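Long-range contact in putative glucoamylase (Bacteroides caccae ATCC 43185, PDB 4QT9), which is a putative glucoamylase with an alpha/alpha toroid fold, probably hydrolysing glycosidic bonds in glucans: residues H242-I247 with T292-A297. Sequence-based numbering, arbitrary orientation.
Sequences HKVEGI and TLVNRA
The carbonyl oxygen of Val244 serves both the hairpin and its contact with the helix: it accepts the backbone N-H of Ile247, with N to O at 2.8 Å, while Val294 lays its CG2 methyl 3.4 Å from the same O of Val244. The bond is one of the reciprocal pair that closes a type I' turn, the other running from Val244 N to Ile247 O at 2.9 Å. Glu245 and Gly246 fill the two turn positions, both at positive phi, a conformation that glycine adopts readily.

Val294 is the wedge of the helical side, its two methyls dividing the work. CG1, anti to the backbone N (chi1 160°), meets Val244 CG1 at 3.6 Å, the two valine side chains crossing at nearly a right angle. CG2 reaches Ile247 CB at 3.7 Å as these two side chains slide past one another in opposite directions. Ile247 sends its terminal methyl beyond Val294: CD1 comes within 3.6 Å of Leu293 O, an oxygen already engaged by the helical N-H of Ala297, and also touches the CB atoms of Leu293 and Ala297.

At the turn itself, Glu245 CB packs on Ala297 CB at 3.8 Å. Glu245 CG, anti to the carbonyl carbon (chi1 -62°), passes by Val294 O, and the bend at chi2 then brings the carboxylate near the backbone of Ala297. Glu245 OE2 forms a salt bridge with Arg301, one turn beyond Ala297 on the same helix, adding a charged link beside the apolar contacts.

The example is plain surface packing: a beta hairpin with a two-residue type I' loop, formed by strands 239-244 and 247-251, rests its turn on helix 284-301 at the surface of a protein with an alpha/alpha toroid fold.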
loop_
_atom_site.group_PDB
_atom_site.type_symbol
_atom_site.label_atom_id
_atom_site.label_comp_id
_atom_site.label_asym_id
_atom_site.label_seq_id
_atom_site.Cartn_x
_atom_site.Cartn_y
_atom_site.Cartn_z
ATOM N N HIS A 242 -3.211 -24.840 2.919
ATOM C CA HIS A 242 -4.595 -25.189 2.572
ATOM C C HIS A 242 -4.864 -24.806 1.117
ATOM O O HIS A 242 -4.150 -23.979 0.542
ATOM C CB HIS A 242 -5.613 -24.509 3.519
ATOM C CG HIS A 242 -5.531 -23.021 3.493
ATOM N ND1 HIS A 242 -4.441 -22.348 4.032
ATOM C CD2 HIS A 242 -6.379 -22.117 2.954
ATOM C CE1 HIS A 242 -4.666 -21.068 3.809
ATOM N NE2 HIS A 242 -5.825 -20.875 3.182
ATOM N N LYS A 243 -5.894 -25.401 0.535
ATOM C CA LYS A 243 -6.281 -25.153 -0.845
ATOM C C LYS A 243 -7.498 -24.253 -0.909
ATOM O O LYS A 243 -8.412 -24.364 -0.086
ATOM C CB LYS A 243 -6.563 -26.475 -1.564
ATOM C CG LYS A 243 -5.337 -27.383 -1.697
ATOM C CD LYS A 243 -4.627 -27.239 -3.042
ATOM C CE LYS A 243 -5.219 -28.092 -4.141
ATOM N NZ LYS A 243 -4.901 -29.533 -3.984
ATOM N N VAL A 244 -7.478 -23.316 -1.858
ATOM C CA VAL A 244 -8.561 -22.373 -2.136
ATOM C C VAL A 244 -8.673 -22.334 -3.651
ATOM O O VAL A 244 -7.662 -22.108 -4.314
ATOM C CB VAL A 244 -8.379 -20.943 -1.529
ATOM C CG1 VAL A 244 -9.651 -20.106 -1.735
ATOM C CG2 VAL A 244 -8.005 -20.978 -0.052
ATOM N N GLU A 245 -9.873 -22.618 -4.210
ATOM C CA GLU A 245 -10.140 -22.627 -5.661
ATOM C C GLU A 245 -9.169 -23.605 -6.390
ATOM O O GLU A 245 -8.754 -23.342 -7.518
ATOM C CB GLU A 245 -10.041 -21.187 -6.255
ATOM C CG GLU A 245 -11.033 -20.144 -5.736
ATOM C CD GLU A 245 -12.510 -20.390 -6.000
ATOM O OE1 GLU A 245 -12.870 -20.727 -7.155
ATOM O OE2 GLU A 245 -13.311 -20.241 -5.046
ATOM N N GLY A 246 -8.792 -24.692 -5.706
ATOM C CA GLY A 246 -7.870 -25.714 -6.203
ATOM C C GLY A 246 -6.417 -25.281 -6.220
ATOM O O GLY A 246 -5.573 -25.987 -6.771
ATOM N N ILE A 247 -6.099 -24.117 -5.586
ATOM C CA ILE A 247 -4.756 -23.528 -5.551
ATOM C C ILE A 247 -4.219 -23.601 -4.133
ATOM O O ILE A 247 -4.934 -23.328 -3.175
ATOM C CB ILE A 247 -4.760 -22.075 -6.124
ATOM C CG1 ILE A 247 -5.220 -22.077 -7.597
ATOM C CG2 ILE A 247 -3.369 -21.394 -5.993
ATOM C CD1 ILE A 247 -5.928 -20.877 -8.059
ATOM N N THR A 292 -3.077 -14.233 -5.934
ATOM C CA THR A 292 -3.583 -13.549 -7.127
ATOM C C THR A 292 -4.378 -14.555 -7.946
ATOM O O THR A 292 -5.492 -14.253 -8.402
ATOM C CB THR A 292 -2.426 -12.907 -7.960
ATOM O OG1 THR A 292 -1.686 -12.007 -7.150
ATOM C CG2 THR A 292 -2.925 -12.149 -9.172
ATOM N N LEU A 293 -3.812 -15.773 -8.105
ATOM C CA LEU A 293 -4.450 -16.788 -8.927
ATOM C C LEU A 293 -5.758 -17.281 -8.314
ATOM O O LEU A 293 -6.710 -17.518 -9.064
ATOM C CB LEU A 293 -3.507 -17.922 -9.265
ATOM C CG LEU A 293 -2.352 -17.514 -10.183
ATOM C CD1 LEU A 293 -1.339 -18.634 -10.299
ATOM C CD2 LEU A 293 -2.844 -17.091 -11.545
ATOM N N VAL A 294 -5.832 -17.335 -6.964
ATOM C CA VAL A 294 -7.051 -17.692 -6.227
ATOM C C VAL A 294 -8.143 -16.640 -6.526
ATOM O O VAL A 294 -9.279 -16.997 -6.809
ATOM C CB VAL A 294 -6.787 -17.821 -4.701
ATOM C CG1 VAL A 294 -8.081 -17.711 -3.892
ATOM C CG2 VAL A 294 -6.060 -19.120 -4.380
ATOM N N ASN A 295 -7.771 -15.359 -6.471
ATOM C CA ASN A 295 -8.655 -14.217 -6.712
ATOM C C ASN A 295 -9.273 -14.297 -8.099
ATOM O O ASN A 295 -10.486 -14.193 -8.235
ATOM C CB ASN A 295 -7.856 -12.905 -6.551
ATOM C CG ASN A 295 -8.733 -11.735 -6.232
ATOM O OD1 ASN A 295 -9.399 -11.181 -7.111
ATOM N ND2 ASN A 295 -8.836 -11.412 -4.946
ATOM N N ARG A 296 -8.423 -14.517 -9.120
ATOM C CA ARG A 296 -8.780 -14.642 -10.528
ATOM C C ARG A 296 -9.666 -15.890 -10.742
ATOM O O ARG A 296 -10.700 -15.793 -11.413
ATOM C CB ARG A 296 -7.496 -14.707 -11.373
ATOM C CG ARG A 296 -7.740 -14.924 -12.867
ATOM C CD ARG A 296 -6.443 -15.129 -13.619
ATOM N NE ARG A 296 -6.668 -15.416 -15.030
ATOM C CZ ARG A 296 -6.790 -16.643 -15.527
ATOM N NH1 ARG A 296 -6.726 -17.699 -14.729
ATOM N NH2 ARG A 296 -6.999 -16.820 -16.820
ATOM N N ALA A 297 -9.279 -17.037 -10.150
ATOM C CA ALA A 297 -10.037 -18.284 -10.266
ATOM C C ALA A 297 -11.447 -18.104 -9.747
ATOM O O ALA A 297 -12.370 -18.564 -10.412
ATOM C CB ALA A 297 -9.339 -19.410 -9.514
#